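Local atomic coordinates of interleukin-20 receptor subunit beta (Homo sapiens, PDB entry 6DF3), a protein that pairs with IL20RA to form a receptor for the cytokines IL19, IL20 and IL24, and with IL22RA1 for IL20 and IL24. Residues Gln5-Leu10 with Ala89-Lys94; Tyr32-Gln37 with Tyr75-Arg80; Thr105-Glu110 with Ile120-Leu125. The protein carries 1 engineered substitution. All blocks are in the same frame, centred on the assembly; numbering follows the deposited sequence.

Contact 1 (Gln5-Leu10 with Ala89-Lys94)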
ATOM      1  N   GLN C   5      36.125   7.394   4.165  1.00 74.17           N
ATOM      2  CA  GLN C   5      36.021   8.840   4.226  1.00 73.60           C
ATOM      3  C   GLN C   5      35.214   9.298   3.020  1.00 71.94           C
ATOM      4  O   GLN C   5      34.915   8.494   2.133  1.00 70.22           O
ATOM      5  CB  GLN C   5      37.421   9.466   4.216  1.00 82.16           C
ATOM      6  CG  GLN C   5      38.302   9.189   5.461  1.00 86.15           C
ATOM      7  CD  GLN C   5      37.642   9.604   6.791  1.00 87.86           C
ATOM      8  OE1 GLN C   5      36.925  10.599   6.846  1.00 92.67           O
ATOM      9  NE2 GLN C   5      37.860   8.825   7.858  1.00 88.73           N
ATOM     10  N   ASN C   6      34.848  10.583   3.015  1.00 70.39           N
ATOM     11  CA  ASN C   6      34.159  11.237   1.903  1.00 69.09           C
ATOM     12  C   ASN C   6      32.794  10.552   1.611  1.00 64.32           C
ATOM     13  O   ASN C   6      32.493  10.145   0.520  1.00 60.45           O
ATOM     14  CB  ASN C   6      35.101  11.312   0.689  1.00 77.25           C
ATOM     15  CG  ASN C   6      36.506  11.877   1.069  1.00 87.91           C
ATOM     16  OD1 ASN C   6      37.523  11.146   1.261  1.00 88.38           O
ATOM     17  ND2 ASN C   6      36.546  13.189   1.241  1.00 94.50           N
ATOM     18  N   LEU C   7      31.988  10.404   2.642  1.00 59.95           N
ATOM     19  CA  LEU C   7      30.685   9.811   2.500  1.00 57.34           C
ATOM     20  C   LEU C   7      29.748  10.808   1.909  1.00 57.96           C
ATOM     21  O   LEU C   7      29.704  11.967   2.385  1.00 56.73           O
ATOM     22  CB  LEU C   7      30.091   9.429   3.838  1.00 55.65           C
ATOM     23  CG  LEU C   7      30.504   8.040   4.296  1.00 56.24           C
ATOM     24  CD1 LEU C   7      31.993   7.939   4.501  1.00 61.72           C
ATOM     25  CD2 LEU C   7      29.772   7.693   5.553  1.00 55.06           C
ATOM     26  N   SER C   8      28.998  10.363   0.899  1.00 54.49           N
ATOM     27  CA  SER C   8      27.916  11.158   0.348  1.00 55.87           C
ATOM     28  C   SER C   8      26.778  10.258  -0.218  1.00 55.09           C
ATOM     29  O   SER C   8      26.978   9.082  -0.459  1.00 58.61           O
ATOM     30  CB  SER C   8      28.478  12.161  -0.702  1.00 56.95           C
ATOM     31  OG  SER C   8      28.717  11.511  -1.942  1.00 61.65           O
ATOM     32  N   VAL C   9      25.590  10.825  -0.394  1.00 54.56           N
ATOM     33  CA  VAL C   9      24.492  10.147  -1.065  1.00 51.71           C
ATOM     34  C   VAL C   9      24.222  10.824  -2.415  1.00 52.66           C
ATOM     35  O   VAL C   9      23.899  11.978  -2.443  1.00 50.93           O
ATOM     36  CB  VAL C   9      23.202  10.150  -0.202  1.00 49.42           C
ATOM     37  CG1 VAL C   9      22.074   9.414  -0.922  1.00 49.66           C
ATOM     38  CG2 VAL C   9      23.438   9.462   1.158  1.00 48.81           C
ATOM     39  N   LEU C  10      24.302  10.076  -3.504  1.00 53.05           N
ATOM     40  CA  LEU C  10      23.738  10.436  -4.784  1.00 54.48           C
ATOM     41  C   LEU C  10      22.330   9.812  -4.933  1.00 51.83           C
ATOM     42  O   LEU C  10      22.185   8.589  -5.002  1.00 47.04           O
ATOM     43  CB  LEU C  10      24.636   9.925  -5.901  1.00 59.00           C
ATOM     44  CG  LEU C  10      24.164  10.147  -7.346  1.00 61.46           C
ATOM     45  CD1 LEU C  10      24.131  11.644  -7.595  1.00 64.62           C
ATOM     46  CD2 LEU C  10      25.123   9.453  -8.306  1.00 65.75           C
ATOM     47  N   ALA C  89      36.706   1.920  12.537  1.00 76.54           N
ATOM     48  CA  ALA C  89      35.713   2.594  13.312  1.00 72.22           C
ATOM     49  C   ALA C  89      34.538   2.935  12.340  1.00 71.16           C
ATOM     50  O   ALA C  89      34.662   2.771  11.117  1.00 71.16           O
ATOM     51  CB  ALA C  89      36.324   3.836  13.944  1.00 70.31           C
ATOM     52  N   TRP C  90      33.379   3.343  12.859  1.00 70.00           N
ATOM     53  CA  TRP C  90      32.261   3.742  11.980  1.00 64.99           C
ATOM     54  C   TRP C  90      32.496   5.148  11.450  1.00 64.72           C
ATOM     55  O   TRP C  90      32.963   5.992  12.191  1.00 65.78           O
ATOM     56  CB  TRP C  90      30.929   3.742  12.721  1.00 62.70           C
ATOM     57  CG  TRP C  90      30.399   2.397  13.063  1.00 62.77           C
ATOM     58  CD1 TRP C  90      30.422   1.801  14.299  1.00 61.72           C
ATOM     59  CD2 TRP C  90      29.763   1.455  12.163  1.00 59.92           C
ATOM     60  NE1 TRP C  90      29.847   0.573  14.222  1.00 63.13           N
ATOM     61  CE2 TRP C  90      29.395   0.341  12.939  1.00 59.81           C
ATOM     62  CE3 TRP C  90      29.464   1.459  10.795  1.00 59.03           C
ATOM     63  CZ2 TRP C  90      28.771  -0.778  12.390  1.00 59.10           C
ATOM     64  CZ3 TRP C  90      28.832   0.337  10.243  1.00 60.02           C
ATOM     65  CH2 TRP C  90      28.526  -0.782  11.045  1.00 58.89           C
ATOM     66  N   SER C  91      32.136   5.393  10.193  1.00 60.42           N
ATOM     67  CA  SER C  91      32.128   6.741   9.624  1.00 61.59           C
ATOM     68  C   SER C  91      30.652   7.150   9.383  1.00 56.80           C
ATOM     69  O   SER C  91      29.925   6.408   8.698  1.00 54.89           O
ATOM     70  CB  SER C  91      32.804   6.801   8.247  1.00 61.85           C
ATOM     71  OG  SER C  91      34.182   6.902   8.258  1.00 69.81           O
ATOM     72  N   ILE C  92      30.282   8.328   9.876  1.00 53.43           N
ATOM     73  CA  ILE C  92      28.953   8.806   9.827  1.00 56.17           C
ATOM     74  C   ILE C  92      28.791   9.785   8.692  1.00 54.68           C
ATOM     75  O   ILE C  92      29.561  10.609   8.521  1.00 55.34           O
ATOM     76  CB  ILE C  92      28.544   9.376  11.187  1.00 59.42           C
ATOM     77  CG1 ILE C  92      28.725   8.254  12.209  1.00 65.39           C
ATOM     78  CG2 ILE C  92      27.082   9.786  11.223  1.00 57.15           C
ATOM     79  CD1 ILE C  92      28.371   8.698  13.602  1.00 71.42           C
ATOM     80  N   LEU C  93      27.755   9.647   7.887  1.00 52.78           N
ATOM     81  CA  LEU C  93      27.421  10.681   6.889  1.00 54.27           C
ATOM     82  C   LEU C  93      27.213  12.052   7.584  1.00 52.01           C
ATOM     83  O   LEU C  93      26.518  12.126   8.559  1.00 53.80           O
ATOM     84  CB  LEU C  93      26.168  10.250   6.117  1.00 50.94           C
ATOM     85  CG  LEU C  93      25.620  11.143   5.048  1.00 51.30           C
ATOM     86  CD1 LEU C  93      26.547  11.073   3.882  1.00 54.91           C
ATOM     87  CD2 LEU C  93      24.198  10.720   4.664  1.00 50.41           C
ATOM     88  N   LYS C  94      27.822  13.102   7.057  1.00 55.34           N
ATOM     89  CA  LYS C  94      27.944  14.401   7.736  1.00 61.25           C
ATOM     90  C   LYS C  94      26.562  15.049   7.841  1.00 61.52           C
ATOM     91  O   LYS C  94      26.148  15.375   8.946  1.00 61.75           O
ATOM     92  CB  LYS C  94      28.925  15.340   6.981  1.00 70.99           C
ATOM     93  CG  LYS C  94      29.412  16.540   7.804  1.00 82.24           C
ATOM     94  CD  LYS C  94      30.351  17.503   7.042  1.00 92.40           C
ATOM     95  CE  LYS C  94      31.627  16.841   6.490  1.00 97.88           C
ATOM     96  NZ  LYS C  94      32.524  16.187   7.493  1.00 97.44           N
TER
HETATM   97  O   HOH W   1      29.881  12.933   4.737  1.00 60.63           O
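L7 and L93 carry most of the apolar packing between Q5-L10 and A89-K94. The CB of L7 lies 3.9 Å from CD1 of L93, and the same methyl reaches the backbone of the first strand, 3.8 Å from CA of S8. L93 can do this because its CG stands anti to the backbone N (chi1 180°), which carries the isobutyl group across the gap although the CB itself does not face the other segment. The second methyl, CD2, meets CG2 of V9 at 3.8 Å, the two side chains crossing at about a right angle. L7 in turn divides its branches: CD1 packs on CB of S91 at 4.0 Å, while CD2 sits 3.4 Å from the carbonyl O of S91.

This is where the two sheets of the first fibronectin type III domain come together at one edge. Strand 8-12 is an outermost strand of the three-stranded sheet and strand 86-98 an outermost strand of the four-stranded one. From strand 74-83, V79 meets L7, and L77 meets both V9 and L93.

Polar links are indirect. A water bridges the backbones, donating to O of L7 at 2.5 Å and accepting from N of K94 at 3.1 Å. NE2 of Q5 stays 4.2 Å from OG of S91, beyond bonding distance, and that hydroxyl is instead hydrogen-bonded to the carbonyl of P4. Each segment makes its backbone bonds with a neighbour in its own sheet: S8 with M19, S91 with V79 and L93 with L77.

Contact 2 (Tyr32-Gln37 with Tyr75-Arg80)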
ATOM      1  N   TYR C  32      32.743  -3.799   3.115  1.00 74.31           N
ATOM      2  CA  TYR C  32      32.138  -2.671   3.834  1.00 70.09           C
ATOM      3  C   TYR C  32      30.806  -3.090   4.438  1.00 67.38           C
ATOM      4  O   TYR C  32      30.121  -3.910   3.843  1.00 72.21           O
ATOM      5  CB  TYR C  32      31.918  -1.484   2.852  1.00 67.19           C
ATOM      6  CG  TYR C  32      33.181  -1.009   2.216  1.00 69.14           C
ATOM      7  CD1 TYR C  32      34.077  -0.247   2.937  1.00 69.37           C
ATOM      8  CD2 TYR C  32      33.516  -1.364   0.899  1.00 72.34           C
ATOM      9  CE1 TYR C  32      35.281   0.162   2.392  1.00 73.15           C
ATOM     10  CE2 TYR C  32      34.717  -0.938   0.329  1.00 75.27           C
ATOM     11  CZ  TYR C  32      35.597  -0.173   1.095  1.00 75.71           C
ATOM     12  OH  TYR C  32      36.804   0.242   0.604  1.00 81.05           O
ATOM     13  N   SER C  33      30.396  -2.498   5.556  1.00 65.38           N
ATOM     14  CA  SER C  33      29.018  -2.701   6.111  1.00 64.20           C
ATOM     15  C   SER C  33      28.374  -1.364   6.323  1.00 58.97           C
ATOM     16  O   SER C  33      29.018  -0.441   6.830  1.00 59.42           O
ATOM     17  CB  SER C  33      29.033  -3.481   7.427  1.00 65.85           C
ATOM     18  OG  SER C  33      29.819  -4.652   7.249  1.00 71.84           O
ATOM     19  N   VAL C  34      27.121  -1.258   5.905  1.00 55.35           N
ATOM     20  CA  VAL C  34      26.350  -0.045   6.098  1.00 53.63           C
ATOM     21  C   VAL C  34      25.190  -0.205   7.105  1.00 53.95           C
ATOM     22  O   VAL C  34      24.487  -1.193   7.048  1.00 52.19           O
ATOM     23  CB  VAL C  34      25.771   0.436   4.781  1.00 49.44           C
ATOM     24  CG1 VAL C  34      24.960   1.692   4.999  1.00 46.48           C
ATOM     25  CG2 VAL C  34      26.888   0.637   3.785  1.00 54.51           C
ATOM     26  N   GLU C  35      24.996   0.787   7.985  1.00 51.34           N
ATOM     27  CA  GLU C  35      23.835   0.805   8.871  1.00 50.76           C
ATOM     28  C   GLU C  35      23.161   2.173   8.839  1.00 48.09           C
ATOM     29  O   GLU C  35      23.797   3.126   8.425  1.00 48.52           O
ATOM     30  CB  GLU C  35      24.260   0.484  10.273  1.00 52.38           C
ATOM     31  CG  GLU C  35      24.746  -0.939  10.369  1.00 55.32           C
ATOM     32  CD  GLU C  35      25.128  -1.322  11.792  1.00 61.97           C
ATOM     33  OE1 GLU C  35      25.294  -0.415  12.643  1.00 61.98           O
ATOM     34  OE2 GLU C  35      25.299  -2.547  12.046  1.00 72.46           O
ATOM     35  N   TYR C  36      21.886   2.254   9.261  1.00 46.24           N
ATOM     36  CA  TYR C  36      21.110   3.516   9.193  1.00 42.28           C
ATOM     37  C   TYR C  36      20.226   3.677  10.388  1.00 43.97           C
ATOM     38  O   TYR C  36      19.994   2.707  11.136  1.00 45.71           O
ATOM     39  CB  TYR C  36      20.229   3.525   7.938  1.00 44.15           C
ATOM     40  CG  TYR C  36      19.083   2.491   7.911  1.00 40.99           C
ATOM     41  CD1 TYR C  36      19.299   1.220   7.523  1.00 48.18           C
ATOM     42  CD2 TYR C  36      17.798   2.825   8.319  1.00 44.39           C
ATOM     43  CE1 TYR C  36      18.268   0.262   7.469  1.00 47.57           C
ATOM     44  CE2 TYR C  36      16.745   1.900   8.317  1.00 42.92           C
ATOM     45  CZ  TYR C  36      16.992   0.621   7.878  1.00 45.62           C
ATOM     46  OH  TYR C  36      16.017  -0.319   7.920  1.00 45.73           O
ATOM     47  N   GLN C  37      19.802   4.906  10.595  1.00 44.06           N
ATOM     48  CA  GLN C  37      18.731   5.292  11.497  1.00 44.97           C
ATOM     49  C   GLN C  37      17.835   6.253  10.758  1.00 45.12           C
ATOM     50  O   GLN C  37      18.321   7.181  10.075  1.00 42.33           O
ATOM     51  CB  GLN C  37      19.265   6.188  12.621  1.00 46.81           C
ATOM     52  CG  GLN C  37      20.234   5.481  13.506  1.00 51.76           C
ATOM     53  CD  GLN C  37      20.645   6.298  14.721  1.00 49.89           C
ATOM     54  OE1 GLN C  37      20.920   7.486  14.596  1.00 50.48           O
ATOM     55  NE2 GLN C  37      20.765   5.653  15.855  1.00 48.15           N
ATOM     56  N   TYR C  75      17.571  10.701   7.416  1.00 42.32           N
ATOM     57  CA  TYR C  75      18.173   9.451   7.796  1.00 42.17           C
ATOM     58  C   TYR C  75      19.691   9.677   8.013  1.00 41.91           C
ATOM     59  O   TYR C  75      20.335  10.331   7.223  1.00 42.51           O
ATOM     60  CB  TYR C  75      17.992   8.406   6.654  1.00 41.32           C
ATOM     61  CG  TYR C  75      16.734   7.626   6.704  1.00 40.06           C
ATOM     62  CD1 TYR C  75      15.568   8.176   6.212  1.00 41.09           C
ATOM     63  CD2 TYR C  75      16.697   6.335   7.226  1.00 37.41           C
ATOM     64  CE1 TYR C  75      14.344   7.471   6.250  1.00 44.20           C
ATOM     65  CE2 TYR C  75      15.478   5.613   7.286  1.00 40.71           C
ATOM     66  CZ  TYR C  75      14.292   6.176   6.792  1.00 41.24           C
ATOM     67  OH  TYR C  75      13.065   5.510   6.745  1.00 40.97           O
ATOM     68  N   ASN C  76      20.217   9.115   9.072  1.00 42.60           N
ATOM     69  CA  ASN C  76      21.606   8.937   9.290  1.00 43.31           C
ATOM     70  C   ASN C  76      22.030   7.638   8.694  1.00 42.65           C
ATOM     71  O   ASN C  76      21.314   6.656   8.760  1.00 41.24           O
ATOM     72  CB  ASN C  76      21.916   8.896  10.799  1.00 46.19           C
ATOM     73  CG  ASN C  76      21.450  10.138  11.526  1.00 48.12           C
ATOM     74  OD1 ASN C  76      21.372  11.206  10.946  1.00 52.56           O
ATOM     75  ND2 ASN C  76      21.084   9.975  12.794  1.00 48.11           N
ATOM     76  N   LEU C  77      23.242   7.634   8.183  1.00 43.46           N
ATOM     77  CA  LEU C  77      23.859   6.468   7.575  1.00 44.89           C
ATOM     78  C   LEU C  77      25.317   6.412   8.073  1.00 48.22           C
ATOM     79  O   LEU C  77      25.933   7.437   8.307  1.00 47.96           O
ATOM     80  CB  LEU C  77      23.802   6.645   6.085  1.00 48.07           C
ATOM     81  CG  LEU C  77      22.412   6.464   5.458  1.00 47.87           C
ATOM     82  CD1 LEU C  77      22.412   7.138   4.101  1.00 50.91           C
ATOM     83  CD2 LEU C  77      22.178   4.979   5.313  1.00 51.17           C
ATOM     84  N   ARG C  78      25.816   5.210   8.342  1.00 47.93           N
ATOM     85  CA  ARG C  78      27.199   5.021   8.673  1.00 51.15           C
ATOM     86  C   ARG C  78      27.775   3.785   8.017  1.00 52.86           C
ATOM     87  O   ARG C  78      27.078   2.818   7.754  1.00 53.63           O
ATOM     88  CB  ARG C  78      27.372   4.927  10.167  1.00 52.51           C
ATOM     89  CG  ARG C  78      26.698   3.752  10.815  1.00 51.20           C
ATOM     90  CD  ARG C  78      26.991   3.731  12.324  1.00 51.69           C
ATOM     91  NE  ARG C  78      26.598   2.472  12.911  1.00 52.05           N
ATOM     92  CZ  ARG C  78      26.680   2.210  14.210  1.00 55.94           C
ATOM     93  NH1 ARG C  78      27.180   3.083  15.056  1.00 55.68           N
ATOM     94  NH2 ARG C  78      26.269   1.052  14.657  1.00 56.80           N
ATOM     95  N   VAL C  79      29.059   3.793   7.803  1.00 54.14           N
ATOM     96  CA  VAL C  79      29.696   2.700   7.076  1.00 57.20           C
ATOM     97  C   VAL C  79      31.027   2.330   7.698  1.00 60.58           C
ATOM     98  O   VAL C  79      31.711   3.175   8.254  1.00 56.78           O
ATOM     99  CB  VAL C  79      29.897   3.069   5.614  1.00 59.72           C
ATOM    100  CG1 VAL C  79      30.850   4.249   5.493  1.00 63.11           C
ATOM    101  CG2 VAL C  79      30.419   1.874   4.797  1.00 62.07           C
ATOM    102  N   ARG C  80      31.396   1.065   7.638  1.00 63.53           N
ATOM    103  CA  ARG C  80      32.725   0.692   8.113  1.00 67.79           C
ATOM    104  C   ARG C  80      33.326  -0.357   7.215  1.00 71.38           C
ATOM    105  O   ARG C  80      32.632  -0.975   6.413  1.00 69.65           O
ATOM    106  CB  ARG C  80      32.665   0.194   9.555  1.00 70.81           C
ATOM    107  CG  ARG C  80      32.105  -1.219   9.747  1.00 74.04           C
ATOM    108  CD  ARG C  80      32.136  -1.680  11.200  1.00 77.73           C
ATOM    109  NE  ARG C  80      31.295  -2.868  11.340  1.00 82.58           N
ATOM    110  CZ  ARG C  80      31.005  -3.474  12.492  1.00 84.02           C
ATOM    111  NH1 ARG C  80      31.515  -3.055  13.642  1.00 79.76           N
ATOM    112  NH2 ARG C  80      30.193  -4.531  12.478  1.00 87.65           N
TER
HETATM  113  O   HOH W   2      31.943  -4.308   8.564  1.00110.56           O
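Two central strands of the four-stranded sheet in the first fibronectin type III domain, 31-37 and 74-83, pair here antiparallel, their axes 4.6 Å apart at an angle of 160°. The hydrogen-bonded pairs S33-R80, E35-R78 and Q37-N76 each make two backbone bonds.

E35 and R78 run alongside each other in the same direction, carboxylate and guanidinium nearly coplanar. NH2 of R78 meets OE1 of E35 at 2.7 Å, and NE adds a weak bond to the same oxygen. R78 gets there with CG between its backbone N and carbonyl carbon (chi1 64°); W49 and W90 make cation-pi contacts with it. A leucine in its place would probably leave the E35 carboxylate without its charged mate and both indoles without their cation. ND2 of N76 donates to OE1 of Q37 at 3.1 Å and also bonds OG of S42, while NE2 of Q37 bonds the carbonyls of I48 and S46.

The face with V34, Y36, L77 and V79 is mostly apolar: CB of Y36 rests 3.6 Å from CD2 of L77, and CD2 of Y36 meets the Y75 ring edge. Polar pairing thus holds one face and apolar packing the other, where the Y36 hydroxyl bonds a basic side chain of another protein's chain.

Contact 3 (Thr105-Glu110 with Ile120-Leu125)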
ATOM      1  N   THR C 105      14.797  14.016 -12.710  1.00 61.83           N
ATOM      2  CA  THR C 105      15.152  14.427 -14.048  1.00 66.88           C
ATOM      3  C   THR C 105      13.867  14.573 -14.868  1.00 69.75           C
ATOM      4  O   THR C 105      12.741  14.156 -14.485  1.00 61.76           O
ATOM      5  CB  THR C 105      16.206  13.460 -14.651  1.00 68.44           C
ATOM      6  OG1 THR C 105      15.865  12.127 -14.332  1.00 75.25           O
ATOM      7  CG2 THR C 105      17.545  13.602 -13.960  1.00 70.80           C
ATOM      8  N   ARG C 106      13.993  15.286 -15.962  1.00 72.57           N
ATOM      9  CA  ARG C 106      12.999  15.159 -16.978  1.00 75.69           C
ATOM     10  C   ARG C 106      12.896  13.707 -17.587  1.00 75.47           C
ATOM     11  O   ARG C 106      13.914  13.032 -17.831  1.00 67.71           O
ATOM     12  CB  ARG C 106      13.199  16.217 -18.007  1.00 80.92           C
ATOM     13  CG  ARG C 106      14.478  16.121 -18.771  1.00 87.33           C
ATOM     14  CD  ARG C 106      14.934  17.552 -18.998  1.00 92.53           C
ATOM     15  NE  ARG C 106      15.916  17.660 -20.032  1.00 95.23           N
ATOM     16  CZ  ARG C 106      16.688  18.719 -20.190  1.00105.58           C
ATOM     17  NH1 ARG C 106      16.636  19.757 -19.348  1.00108.24           N
ATOM     18  NH2 ARG C 106      17.537  18.738 -21.204  1.00113.28           N
ATOM     19  N   PRO C 107      11.629  13.205 -17.771  1.00 76.70           N
ATOM     20  CA  PRO C 107      11.484  11.818 -18.206  1.00 75.17           C
ATOM     21  C   PRO C 107      11.858  11.648 -19.659  1.00 75.74           C
ATOM     22  O   PRO C 107      11.527  12.517 -20.481  1.00 77.06           O
ATOM     23  CB  PRO C 107       9.965  11.524 -17.977  1.00 77.15           C
ATOM     24  CG  PRO C 107       9.292  12.879 -18.123  1.00 78.31           C
ATOM     25  CD  PRO C 107      10.315  13.845 -17.518  1.00 78.48           C
ATOM     26  N   GLY C 108      12.501  10.520 -19.975  1.00 76.01           N
ATOM     27  CA  GLY C 108      12.676  10.072 -21.367  1.00 78.96           C
ATOM     28  C   GLY C 108      11.331   9.598 -21.925  1.00 84.45           C
ATOM     29  O   GLY C 108      10.371   9.338 -21.166  1.00 84.67           O
ATOM     30  N   MET C 109      11.236   9.482 -23.240  1.00 88.72           N
ATOM     31  CA  MET C 109       9.939   9.640 -23.899  1.00 92.42           C
ATOM     32  C   MET C 109      10.104   9.410 -25.356  1.00 92.60           C
ATOM     33  O   MET C 109      10.955  10.021 -25.955  1.00 92.95           O
ATOM     34  CB  MET C 109       9.414  11.078 -23.717  1.00 94.39           C
ATOM     35  CG  MET C 109       8.154  11.394 -24.497  1.00 99.33           C
ATOM     36  SD  MET C 109       8.026  13.088 -25.121  1.00109.45           S
ATOM     37  CE  MET C 109       7.377  13.885 -23.658  1.00102.80           C
ATOM     38  N   GLU C 110       9.253   8.565 -25.918  1.00 92.79           N
ATOM     39  CA  GLU C 110       9.268   8.262 -27.328  1.00 96.21           C
ATOM     40  C   GLU C 110       7.869   8.443 -27.960  1.00 99.12           C
ATOM     41  O   GLU C 110       6.901   7.781 -27.551  1.00101.30           O
ATOM     42  CB  GLU C 110       9.755   6.836 -27.480  1.00 97.93           C
ATOM     43  CG  GLU C 110      10.064   6.433 -28.913  1.00104.09           C
ATOM     44  CD  GLU C 110      10.075   4.930 -29.091  1.00108.19           C
ATOM     45  OE1 GLU C 110       9.753   4.466 -30.225  1.00113.44           O
ATOM     46  OE2 GLU C 110      10.391   4.229 -28.087  1.00106.47           O
ATOM     47  N   ILE C 120       2.411   7.645 -27.001  1.00 94.61           N
ATOM     48  CA  ILE C 120       3.528   7.994 -26.164  1.00 91.69           C
ATOM     49  C   ILE C 120       3.966   6.732 -25.414  1.00 92.43           C
ATOM     50  O   ILE C 120       3.140   5.843 -25.088  1.00 96.21           O
ATOM     51  CB  ILE C 120       3.175   9.181 -25.221  1.00 87.88           C
ATOM     52  CG1 ILE C 120       4.449   9.809 -24.644  1.00 86.68           C
ATOM     53  CG2 ILE C 120       2.255   8.768 -24.071  1.00 87.98           C
ATOM     54  CD1 ILE C 120       4.241  11.032 -23.755  1.00 85.04           C
ATOM     55  N   GLU C 121       5.269   6.631 -25.178  1.00 91.85           N
ATOM     56  CA  GLU C 121       5.861   5.602 -24.317  1.00 91.77           C
ATOM     57  C   GLU C 121       6.881   6.269 -23.414  1.00 87.83           C
ATOM     58  O   GLU C 121       7.923   6.721 -23.874  1.00 89.89           O
ATOM     59  CB  GLU C 121       6.525   4.539 -25.186  1.00 97.26           C
ATOM     60  CG  GLU C 121       7.306   3.482 -24.416  1.00 97.74           C
ATOM     61  CD  GLU C 121       7.503   2.200 -25.219  1.00103.19           C
ATOM     62  OE1 GLU C 121       7.401   2.226 -26.464  1.00106.72           O
ATOM     63  OE2 GLU C 121       7.749   1.149 -24.587  1.00109.91           O
ATOM     64  N   LEU C 122       6.576   6.362 -22.131  1.00 84.93           N
ATOM     65  CA  LEU C 122       7.493   6.951 -21.194  1.00 83.60           C
ATOM     66  C   LEU C 122       8.502   5.910 -20.773  1.00 86.89           C
ATOM     67  O   LEU C 122       8.452   4.742 -21.196  1.00 90.95           O
ATOM     68  CB  LEU C 122       6.771   7.583 -19.998  1.00 81.59           C
ATOM     69  CG  LEU C 122       5.910   8.751 -20.528  1.00 85.59           C
ATOM     70  CD1 LEU C 122       4.473   8.793 -19.981  1.00 85.27           C
ATOM     71  CD2 LEU C 122       6.632  10.048 -20.272  1.00 83.69           C
ATOM     72  N   GLU C 123       9.492   6.412 -20.048  1.00 86.24           N
ATOM     73  CA  GLU C 123      10.558   5.622 -19.495  1.00 88.24           C
ATOM     74  C   GLU C 123      10.049   5.101 -18.146  1.00 80.70           C
ATOM     75  O   GLU C 123       9.423   5.842 -17.384  1.00 75.48           O
ATOM     76  CB  GLU C 123      11.767   6.531 -19.319  1.00 87.78           C
ATOM     77  CG  GLU C 123      13.074   5.811 -19.007  1.00 90.61           C
ATOM     78  CD  GLU C 123      14.206   6.778 -18.680  1.00 89.98           C
ATOM     79  OE1 GLU C 123      14.008   7.639 -17.765  1.00 84.38           O
ATOM     80  OE2 GLU C 123      15.263   6.678 -19.367  1.00 90.17           O
ATOM     81  N   ASP C 124      10.291   3.836 -17.871  1.00 83.03           N
ATOM     82  CA  ASP C 124       9.852   3.203 -16.595  1.00 78.69           C
ATOM     83  C   ASP C 124      10.616   3.651 -15.353  1.00 74.07           C
ATOM     84  O   ASP C 124      11.503   2.962 -14.920  1.00 73.94           O
ATOM     85  CB  ASP C 124       9.996   1.698 -16.739  1.00 81.04           C
ATOM     86  CG  ASP C 124       9.321   0.914 -15.606  1.00 83.30           C
ATOM     87  OD1 ASP C 124       9.211   1.398 -14.436  1.00 85.90           O
ATOM     88  OD2 ASP C 124       8.938  -0.245 -15.890  1.00 86.67           O
ATOM     89  N   LEU C 125      10.235   4.760 -14.732  1.00 70.67           N
ATOM     90  CA  LEU C 125      10.850   5.161 -13.476  1.00 69.81           C
ATOM     91  C   LEU C 125      10.352   4.462 -12.157  1.00 69.10           C
ATOM     92  O   LEU C 125      10.828   4.784 -11.042  1.00 61.06           O
ATOM     93  CB  LEU C 125      10.759   6.678 -13.333  1.00 71.08           C
ATOM     94  CG  LEU C 125      11.462   7.431 -14.474  1.00 74.80           C
ATOM     95  CD1 LEU C 125      11.040   8.885 -14.456  1.00 77.09           C
ATOM     96  CD2 LEU C 125      12.989   7.347 -14.311  1.00 74.38           C
TER
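M109 and I120 meet through their aliphatic chains, which cross at a slant: CG of M109 is 4.0 Å from CD1 of I120. With CG anti to its own N, chi1 of M109 (173°) sets that carbon against I120; the later bends place only the sulfur and CE. I120 likewise carries CG1 opposite its N (chi1 -163°), and its extended chain brings CD1 up to the methionine. Nearby, CB of P107 lies 4.3 Å from CD2 of L122, whose CG is anti to its carbonyl carbon; the same CD2 is 3.9 Å from O of G108.

E110 and E121 form the antiparallel hydrogen-bonded pair. Their extended side chains run alongside each other with carboxylate planes 15° apart, bringing OE2 of E110 to 3.9 Å from OE1 of E121; if both are ionised, they probably repel. Beyond L122, N of E123 gives only a weak bond to O of G108 at 3.3 Å, and the E123 chain extends from a CG anti to its N.

The contact lies at the open end of hairpin 109-114/117-122 in the second fibronectin type III domain, where P107, M109 and L122 pack on A171 of strand 167-175, and I120 and L122 on V133 of strand 130-137.

How the contacts relate
From the N terminus, Q5-L10 opens the widest loop, closed by A89-K94 in contact 1, with 78 residues between the two segments. Contact 2 nests inside it: Y32-Q37 pairs with Y75-R80 after 37 intervening residues. The two touch, since strand 86-98 follows strand 74-83 and lies beside it in the same sheet. Contact 2 therefore builds the interior of that sheet, and contact 1 ties its edge to the other sheet of the first domain. Contact 3 comes later in series, a short hairpin closure in the second domain, its centre about 32 Å from that of contact 1; none of the three cross.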